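Long-range contacts in hypothetical protein (Trypanosoma cruzi, PDB 1YZV), which is of unknown function but belongs to the isochorismatase family and is probably a cysteine-dependent hydrolase: residues 26-31 with 116-121; 67-72 with 90-95. All blocks are in the same frame, centred on the assembly; numbering follows the deposited sequence.

Contact 1 of 2, residues 26-31 with 116-121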
ATOM      1  N   CYS A  26      21.794  -5.546 -11.196  1.00 26.21           N
ATOM      2  CA  CYS A  26      21.640  -4.348 -12.014  1.00 26.99           C
ATOM      3  C   CYS A  26      22.617  -3.246 -11.623  1.00 23.35           C
ATOM      4  O   CYS A  26      22.412  -2.568 -10.623  1.00 23.76           O
ATOM      5  CB  CYS A  26      20.220  -3.817 -11.849  1.00 26.17           C
ATOM      6  SG  CYS A  26      19.614  -2.854 -13.145  1.00 36.53           S
ATOM      7  N   ASP A  27      23.687  -3.099 -12.396  1.00 25.43           N
ATOM      8  CA  ASP A  27      24.475  -1.842 -12.420  1.00 24.00           C
ATOM      9  C   ASP A  27      24.996  -1.356 -11.037  1.00 24.94           C
ATOM     10  O   ASP A  27      24.968  -0.158 -10.725  1.00 23.09           O
ATOM     11  CB  ASP A  27      23.619  -0.731 -13.064  1.00 23.84           C
ATOM     12  CG  ASP A  27      23.183  -1.042 -14.496  1.00 27.49           C
ATOM     13  OD1 ASP A  27      23.513  -2.132 -15.056  1.00 24.56           O
ATOM     14  OD2 ASP A  27      22.297  -0.273 -14.984  1.00 29.02           O
ATOM     15  N   ILE A  28      25.547  -2.272 -10.243  1.00 24.34           N
ATOM     16  CA  ILE A  28      26.111  -1.910  -8.950  1.00 26.26           C
ATOM     17  C   ILE A  28      27.571  -1.551  -9.181  1.00 26.51           C
ATOM     18  O   ILE A  28      28.466  -2.355  -8.930  1.00 27.00           O
ATOM     19  CB  ILE A  28      25.968  -3.028  -7.907  1.00 24.83           C
ATOM     20  CG1 ILE A  28      24.466  -3.385  -7.762  1.00 28.24           C
ATOM     21  CG2 ILE A  28      26.543  -2.579  -6.555  1.00 24.40           C
ATOM     22  CD1 ILE A  28      24.163  -4.433  -6.734  1.00 25.89           C
ATOM     23  N   GLN A  29      27.764  -0.345  -9.694  1.00 25.27           N
ATOM     24  CA  GLN A  29      29.052   0.093 -10.227  1.00 28.20           C
ATOM     25  C   GLN A  29      29.720   1.163  -9.370  1.00 27.34           C
ATOM     26  O   GLN A  29      29.061   1.870  -8.594  1.00 25.17           O
ATOM     27  CB  GLN A  29      28.855   0.631 -11.660  1.00 27.23           C
ATOM     28  CG  GLN A  29      28.375  -0.427 -12.625  1.00 25.54           C
ATOM     29  CD  GLN A  29      27.718   0.190 -13.862  1.00 28.56           C
ATOM     30  OE1 GLN A  29      26.510   0.041 -14.072  1.00 24.89           O
ATOM     31  NE2 GLN A  29      28.523   0.858 -14.700  1.00 25.61           N
ATOM     32  N   GLU A  30      31.029   1.322  -9.591  1.00 31.73           N
ATOM     33  CA  GLU A  30      31.876   2.168  -8.763  1.00 32.17           C
ATOM     34  C   GLU A  30      31.352   3.582  -8.614  1.00 32.16           C
ATOM     35  O   GLU A  30      31.314   4.101  -7.508  1.00 34.09           O
ATOM     36  CB  GLU A  30      33.361   2.168  -9.256  1.00 33.51           C
ATOM     37  CG  GLU A  30      34.123   0.807  -9.087  1.00 37.84           C
ATOM     38  CD  GLU A  30      34.387   0.353  -7.613  1.00 44.69           C
ATOM     39  OE1 GLU A  30      33.946   1.029  -6.652  1.00 51.57           O
ATOM     40  OE2 GLU A  30      34.983  -0.736  -7.408  1.00 40.33           O
ATOM     41  N   LYS A  31      30.882   4.211  -9.681  1.00 32.51           N
ATOM     42  CA  LYS A  31      30.533   5.631  -9.540  1.00 36.01           C
ATOM     43  C   LYS A  31      29.235   5.891  -8.762  1.00 34.63           C
ATOM     44  O   LYS A  31      29.041   6.974  -8.241  1.00 35.11           O
ATOM     45  CB  LYS A  31      30.526   6.357 -10.887  1.00 39.89           C
ATOM     46  CG  LYS A  31      31.974   6.579 -11.455  1.00 50.82           C
ATOM     47  CD  LYS A  31      32.955   7.152 -10.394  1.00 56.67           C
ATOM     48  CE  LYS A  31      34.147   7.893 -11.013  1.00 61.31           C
ATOM     49  NZ  LYS A  31      34.417   9.214 -10.301  1.00 63.68           N
ATOM     50  N   TRP A 116      17.792  -6.988  -8.297  1.00 21.52           N
ATOM     51  CA  TRP A 116      18.211  -5.939  -7.357  1.00 23.11           C
ATOM     52  C   TRP A 116      19.312  -5.068  -7.965  1.00 21.44           C
ATOM     53  O   TRP A 116      19.836  -5.393  -9.013  1.00 24.39           O
ATOM     54  CB  TRP A 116      18.688  -6.552  -6.010  1.00 21.17           C
ATOM     55  CG  TRP A 116      20.010  -7.187  -6.062  1.00 22.15           C
ATOM     56  CD1 TRP A 116      21.194  -6.596  -5.678  1.00 22.93           C
ATOM     57  CD2 TRP A 116      20.388  -8.370  -6.798  1.00 23.53           C
ATOM     58  NE1 TRP A 116      22.260  -7.367  -6.053  1.00 20.59           N
ATOM     59  CE2 TRP A 116      21.806  -8.493  -6.680  1.00 24.01           C
ATOM     60  CE3 TRP A 116      19.674  -9.436  -7.367  1.00 23.17           C
ATOM     61  CZ2 TRP A 116      22.530  -9.563  -7.258  1.00 21.71           C
ATOM     62  CZ3 TRP A 116      20.398 -10.502  -7.925  1.00 20.29           C
ATOM     63  CH2 TRP A 116      21.815 -10.553  -7.863  1.00 21.00           C
ATOM     64  N   GLY A 117      19.543  -3.910  -7.361  1.00 21.55           N
ATOM     65  CA  GLY A 117      20.659  -3.056  -7.736  1.00 21.41           C
ATOM     66  C   GLY A 117      20.284  -1.597  -7.866  1.00 20.94           C
ATOM     67  O   GLY A 117      19.472  -1.069  -7.053  1.00 22.88           O
ATOM     68  N   PHE A 118      21.003  -0.922  -8.763  1.00 20.51           N
ATOM     69  CA  PHE A 118      20.869   0.511  -8.969  1.00 20.92           C
ATOM     70  C   PHE A 118      20.318   0.813 -10.382  1.00 20.67           C
ATOM     71  O   PHE A 118      20.599   0.088 -11.324  1.00 22.73           O
ATOM     72  CB  PHE A 118      22.196   1.224  -8.897  1.00 22.07           C
ATOM     73  CG  PHE A 118      23.024   0.956  -7.647  1.00 21.02           C
ATOM     74  CD1 PHE A 118      22.453   0.773  -6.421  1.00 19.82           C
ATOM     75  CD2 PHE A 118      24.406   1.184  -7.716  1.00 23.51           C
ATOM     76  CE1 PHE A 118      23.271   0.612  -5.288  1.00 22.68           C
ATOM     77  CE2 PHE A 118      25.221   1.016  -6.599  1.00 25.38           C
ATOM     78  CZ  PHE A 118      24.652   0.685  -5.400  1.00 25.41           C
ATOM     79  N   GLU A 119      19.542   1.886 -10.538  1.00 20.13           N
ATOM     80  CA  GLU A 119      18.870   2.600  -9.471  1.00 20.95           C
ATOM     81  C   GLU A 119      17.434   2.060  -9.470  1.00 21.64           C
ATOM     82  O   GLU A 119      16.917   1.669 -10.525  1.00 22.36           O
ATOM     83  CB  GLU A 119      18.859   4.117  -9.736  1.00 23.21           C
ATOM     84  CG  GLU A 119      20.212   4.772  -9.569  1.00 25.50           C
ATOM     85  CD  GLU A 119      20.152   6.307  -9.519  1.00 30.58           C
ATOM     86  OE1 GLU A 119      19.546   6.902  -8.609  1.00 27.28           O
ATOM     87  OE2 GLU A 119      20.762   6.916 -10.391  1.00 39.71           O
ATOM     88  N   THR A 120      16.816   2.047  -8.298  1.00 22.13           N
ATOM     89  CA  THR A 120      15.472   1.459  -8.089  1.00 21.11           C
ATOM     90  C   THR A 120      14.422   1.983  -9.079  1.00 21.83           C
ATOM     91  O   THR A 120      13.677   1.212  -9.654  1.00 19.97           O
ATOM     92  CB  THR A 120      15.002   1.680  -6.641  1.00 19.19           C
ATOM     93  OG1 THR A 120      16.063   1.329  -5.734  1.00 19.14           O
ATOM     94  CG2 THR A 120      13.767   0.818  -6.311  1.00 22.70           C
ATOM     95  N   HIS A 121      14.428   3.298  -9.325  1.00 18.94           N
ATOM     96  CA  HIS A 121      13.417   3.969 -10.116  1.00 19.17           C
ATOM     97  C   HIS A 121      13.753   4.062 -11.583  1.00 19.49           C
ATOM     98  O   HIS A 121      12.989   4.635 -12.376  1.00 20.19           O
ATOM     99  CB  HIS A 121      13.143   5.368  -9.553  1.00 21.90           C
ATOM    100  CG  HIS A 121      14.314   6.294  -9.622  1.00 17.71           C
ATOM    101  ND1 HIS A 121      15.507   6.023  -8.993  1.00 22.52           N
ATOM    102  CD2 HIS A 121      14.488   7.475 -10.279  1.00 18.91           C
ATOM    103  CE1 HIS A 121      16.386   6.957  -9.315  1.00 21.00           C
ATOM    104  NE2 HIS A 121      15.772   7.890 -10.025  1.00 23.03           N
TER

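Contact 2 of 2, residues 67-72 with 90-95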
ATOM      1  N   GLU A  67      26.312  -3.624 -16.627  1.00 20.80           N
ATOM      2  CA  GLU A  67      26.983  -2.393 -16.288  1.00 24.61           C
ATOM      3  C   GLU A  67      26.520  -1.357 -17.262  1.00 23.21           C
ATOM      4  O   GLU A  67      26.626  -1.545 -18.491  1.00 23.50           O
ATOM      5  CB  GLU A  67      28.483  -2.606 -16.360  1.00 23.10           C
ATOM      6  CG  GLU A  67      28.984  -3.688 -15.388  1.00 26.34           C
ATOM      7  CD  GLU A  67      30.479  -3.998 -15.470  1.00 27.96           C
ATOM      8  OE1 GLU A  67      31.079  -3.747 -16.524  1.00 28.61           O
ATOM      9  OE2 GLU A  67      31.028  -4.618 -14.500  1.00 28.36           O
ATOM     10  N   GLN A  68      25.989  -0.273 -16.729  1.00 23.35           N
ATOM     11  CA  GLN A  68      25.552   0.869 -17.531  1.00 26.32           C
ATOM     12  C   GLN A  68      26.759   1.716 -17.906  1.00 27.61           C
ATOM     13  O   GLN A  68      27.541   2.100 -17.037  1.00 27.95           O
ATOM     14  CB  GLN A  68      24.577   1.739 -16.759  1.00 25.17           C
ATOM     15  CG  GLN A  68      24.080   2.955 -17.493  1.00 27.09           C
ATOM     16  CD  GLN A  68      23.027   2.642 -18.543  1.00 29.36           C
ATOM     17  OE1 GLN A  68      22.481   1.529 -18.580  1.00 29.52           O
ATOM     18  NE2 GLN A  68      22.668   3.656 -19.343  1.00 28.12           N
ATOM     19  N   TYR A  69      27.032   1.808 -19.203  1.00 31.29           N
ATOM     20  CA  TYR A  69      28.098   2.667 -19.693  1.00 28.93           C
ATOM     21  C   TYR A  69      29.349   2.669 -18.763  1.00 31.27           C
ATOM     22  O   TYR A  69      29.735   3.734 -18.199  1.00 30.53           O
ATOM     23  CB  TYR A  69      27.553   4.093 -19.860  1.00 34.20           C
ATOM     24  CG  TYR A  69      28.554   5.031 -20.475  1.00 33.20           C
ATOM     25  CD1 TYR A  69      29.176   4.700 -21.678  1.00 38.91           C
ATOM     26  CD2 TYR A  69      28.809   6.263 -19.922  1.00 39.42           C
ATOM     27  CE1 TYR A  69      30.167   5.496 -22.215  1.00 46.46           C
ATOM     28  CE2 TYR A  69      29.758   7.111 -20.483  1.00 41.62           C
ATOM     29  CZ  TYR A  69      30.430   6.719 -21.635  1.00 47.62           C
ATOM     30  OH  TYR A  69      31.374   7.538 -22.205  1.00 49.54           O
ATOM     31  N   PRO A  70      29.996   1.502 -18.612  1.00 31.20           N
ATOM     32  CA  PRO A  70      31.087   1.397 -17.621  1.00 32.23           C
ATOM     33  C   PRO A  70      32.302   2.277 -17.947  1.00 35.51           C
ATOM     34  O   PRO A  70      33.061   2.611 -17.040  1.00 34.28           O
ATOM     35  CB  PRO A  70      31.480  -0.080 -17.664  1.00 32.54           C
ATOM     36  CG  PRO A  70      30.998  -0.584 -19.012  1.00 33.66           C
ATOM     37  CD  PRO A  70      29.708   0.201 -19.256  1.00 32.88           C
ATOM     38  N   LYS A  71      32.421   2.724 -19.193  1.00 38.84           N
ATOM     39  CA  LYS A  71      33.476   3.661 -19.551  1.00 40.53           C
ATOM     40  C   LYS A  71      33.324   4.924 -18.711  1.00 40.10           C
ATOM     41  O   LYS A  71      34.321   5.498 -18.279  1.00 39.62           O
ATOM     42  CB  LYS A  71      33.431   3.996 -21.039  1.00 43.28           C
ATOM     43  CG  LYS A  71      34.790   4.361 -21.647  1.00 46.66           C
ATOM     44  CD  LYS A  71      34.754   4.343 -23.211  1.00 50.96           C
ATOM     45  CE  LYS A  71      34.519   2.899 -23.814  1.00 59.66           C
ATOM     46  NZ  LYS A  71      33.055   2.560 -24.095  1.00 57.61           N
ATOM     47  N   GLY A  72      32.080   5.321 -18.459  1.00 38.09           N
ATOM     48  CA  GLY A  72      31.786   6.501 -17.662  1.00 38.13           C
ATOM     49  C   GLY A  72      31.471   6.229 -16.193  1.00 38.01           C
ATOM     50  O   GLY A  72      31.755   7.066 -15.334  1.00 37.19           O
ATOM     51  N   SER A  90      27.684  -5.032 -20.914  1.00 28.97           N
ATOM     52  CA  SER A  90      27.595  -3.577 -20.958  1.00 28.16           C
ATOM     53  C   SER A  90      26.301  -3.186 -21.610  1.00 25.56           C
ATOM     54  O   SER A  90      25.861  -3.875 -22.494  1.00 26.96           O
ATOM     55  CB  SER A  90      28.748  -3.038 -21.791  1.00 30.21           C
ATOM     56  OG  SER A  90      29.827  -2.986 -20.898  1.00 37.17           O
ATOM     57  N   LYS A  91      25.696  -2.085 -21.169  1.00 23.26           N
ATOM     58  CA  LYS A  91      24.490  -1.539 -21.817  1.00 24.22           C
ATOM     59  C   LYS A  91      24.387  -0.004 -21.713  1.00 22.44           C
ATOM     60  O   LYS A  91      24.855   0.615 -20.762  1.00 24.41           O
ATOM     61  CB  LYS A  91      23.200  -2.150 -21.223  1.00 23.20           C
ATOM     62  CG  LYS A  91      22.992  -1.775 -19.708  1.00 22.10           C
ATOM     63  CD  LYS A  91      21.838  -2.529 -19.072  1.00 22.57           C
ATOM     64  CE  LYS A  91      21.417  -2.002 -17.670  1.00 23.73           C
ATOM     65  NZ  LYS A  91      21.109  -0.531 -17.602  1.00 23.56           N
ATOM     66  N   LYS A  92      23.563   0.540 -22.600  1.00 24.69           N
ATOM     67  CA  LYS A  92      23.040   1.879 -22.516  1.00 24.49           C
ATOM     68  C   LYS A  92      21.518   1.878 -22.309  1.00 24.18           C
ATOM     69  O   LYS A  92      20.993   2.848 -21.801  1.00 21.27           O
ATOM     70  CB  LYS A  92      23.412   2.661 -23.769  1.00 28.34           C
ATOM     71  CG  LYS A  92      24.937   2.872 -23.844  1.00 32.89           C
ATOM     72  CD  LYS A  92      25.290   4.049 -24.706  1.00 37.24           C
ATOM     73  CE  LYS A  92      26.816   4.208 -24.833  1.00 46.37           C
ATOM     74  NZ  LYS A  92      27.404   3.101 -25.682  1.00 53.65           N
ATOM     75  N   ARG A  93      20.829   0.788 -22.663  1.00 23.52           N
ATOM     76  CA  ARG A  93      19.403   0.631 -22.340  1.00 23.06           C
ATOM     77  C   ARG A  93      19.221   0.584 -20.807  1.00 23.84           C
ATOM     78  O   ARG A  93      20.094   0.071 -20.091  1.00 23.13           O
ATOM     79  CB  ARG A  93      18.857  -0.645 -22.971  1.00 24.01           C
ATOM     80  CG  ARG A  93      17.324  -0.804 -22.831  1.00 22.19           C
ATOM     81  CD  ARG A  93      16.842  -2.179 -23.173  1.00 28.13           C
ATOM     82  NE  ARG A  93      17.221  -2.580 -24.515  1.00 36.75           N
ATOM     83  CZ  ARG A  93      16.612  -3.522 -25.233  1.00 42.91           C
ATOM     84  NH1 ARG A  93      15.568  -4.204 -24.742  1.00 45.91           N
ATOM     85  NH2 ARG A  93      17.110  -3.840 -26.418  1.00 37.32           N
ATOM     86  N   PHE A  94      18.138   1.164 -20.274  1.00 21.98           N
ATOM     87  CA  PHE A  94      18.011   1.202 -18.808  1.00 23.15           C
ATOM     88  C   PHE A  94      17.604  -0.200 -18.317  1.00 23.48           C
ATOM     89  O   PHE A  94      18.283  -0.790 -17.469  1.00 26.52           O
ATOM     90  CB  PHE A  94      17.052   2.293 -18.353  1.00 23.80           C
ATOM     91  CG  PHE A  94      17.481   3.669 -18.755  1.00 22.14           C
ATOM     92  CD1 PHE A  94      18.810   4.049 -18.666  1.00 25.93           C
ATOM     93  CD2 PHE A  94      16.569   4.558 -19.265  1.00 19.13           C
ATOM     94  CE1 PHE A  94      19.223   5.304 -19.093  1.00 27.27           C
ATOM     95  CE2 PHE A  94      16.927   5.847 -19.588  1.00 19.86           C
ATOM     96  CZ  PHE A  94      18.292   6.206 -19.566  1.00 27.29           C
ATOM     97  N   ALA A  95      16.613  -0.788 -18.969  1.00 21.86           N
ATOM     98  CA  ALA A  95      16.279  -2.226 -18.722  1.00 22.92           C
ATOM     99  C   ALA A  95      17.431  -3.181 -19.094  1.00 24.02           C
ATOM    100  O   ALA A  95      18.136  -2.978 -20.085  1.00 27.29           O
ATOM    101  CB  ALA A  95      15.017  -2.607 -19.436  1.00 22.25           C
TER
HETATM  102  O   HOH W   1      30.685  -4.671 -19.023  1.00 45.88           O

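Contact 1 of 2, residues 26-31 with 116-121
The carbonyl oxygen of C26 takes two contacts from consecutive residues of the other segment: F118 N donates to C26 O at 2.9 Å, and G117 CA brings a CH...O contact to the same C26 O at 3.4 Å. From the same residue, C26 N donates to W116 O at 2.9 Å with the N-H nearly straight at 164°. The two bonds make a parallel bridge between C26 and G117, after which 27-29 leaves the sheet as a loop. G117, with phi 135°, adopts a backbone shape open in practice to glycine alone, and this lets C26 O lie right against its alpha carbon.

Beyond the bridge the contact becomes apolar. I28, the centre of an inverse gamma turn, splits its two branches between two rings. CG2 lies 3.8 Å from F118 CE2, while the other branch ends in CD1, 3.6 Å from W116 NE1; that indole nitrogen is buried and has no polar partner in the model. I28 crosses both side chains at about a right angle. F118 has CG anti to the carbonyl carbon (chi1 -53°), and its ring carbon CD2 comes within 3.3 Å of D27 O. F49 and F32 extend the aromatic packing around W116 and F118.

The carboxylate of D27 finds its partners elsewhere: OD1 bonds T66 OG1 and OD2 makes a salt bridge to K91. Beside it lies C123, and the peptide bond before E119 is cis. An Asp and a Lys at strand ends, a Cys near the start of the following helix, and a non-proline cis peptide close by resemble the active site of isochorismatase-family cysteine hydrolases.

Contact 2 of 2, residues 67-72 with 90-95
This is a parallel strand pairing, extended past the strand ends by side-chain hydrogen bonds, at the C-terminal ends of strands 61-68 and 87-91, with 87-91 outermost in the sheet of this chain. E67 lies beside S90 and Q68 beside K91. K91 N donates to E67 O at 2.9 Å and Y69 N to K91 O at the same length, so K91 is held by both its backbone polar atoms.

Where the strands end, Q68 takes over. Its CG is anti to the backbone N (chi1 179°), and a bend at chi2 carries the amide across the K91 side chain at about a right angle. The oxygen OE1 accepts from K91 NZ at 2.7 Å, and NE2 donates to K92 O at 3.1 Å. K92 O lies close to the amide plane of Q68, although the donor approaches that carbonyl from above its own plane. F94 offers its ring edge to Q68 NE2. K91 NZ also donates to R93 O and F94 O, each at 2.8 Å, so the chain after the strand curls round the ammonium group, with D27 as its fourth partner.

On the other face of the sheet, one water joins E67 OE1 to S90 OG, each 2.7 Å from it, while T76 bonds the second carboxylate oxygen of E67. P70 CG packs 3.3 Å from S90 OG as helix 70-73 begins.

Helix 120-133 lies against K91 and F94. A second subunit makes backbone bonds to K92 and F94; its A184 packs on Q68, and its D183 on K92, R93 and F94.

Contact 2 is nested in the chain loop closed by contact 1, and their centres are about 10 Å apart. In the sheet the order is 87-91, 61-68, 20-26, 110-118; contact 1 joins the last two and contact 2 the first two, with the 61-68/20-26 pairing between them. Two polar links join them. D27 OD2 forms a salt bridge of 2.9 Å with K91 NZ, and Q29 OE1 lies 2.7 Å from Q68 N, a probable hydrogen bond. C123 of helix 120-133, which follows 116-118, touches D27 and K91. Contact 1 thus supplies the aspartate and contact 2 the lysine of what is probably the catalytic Asp-Lys-Cys site.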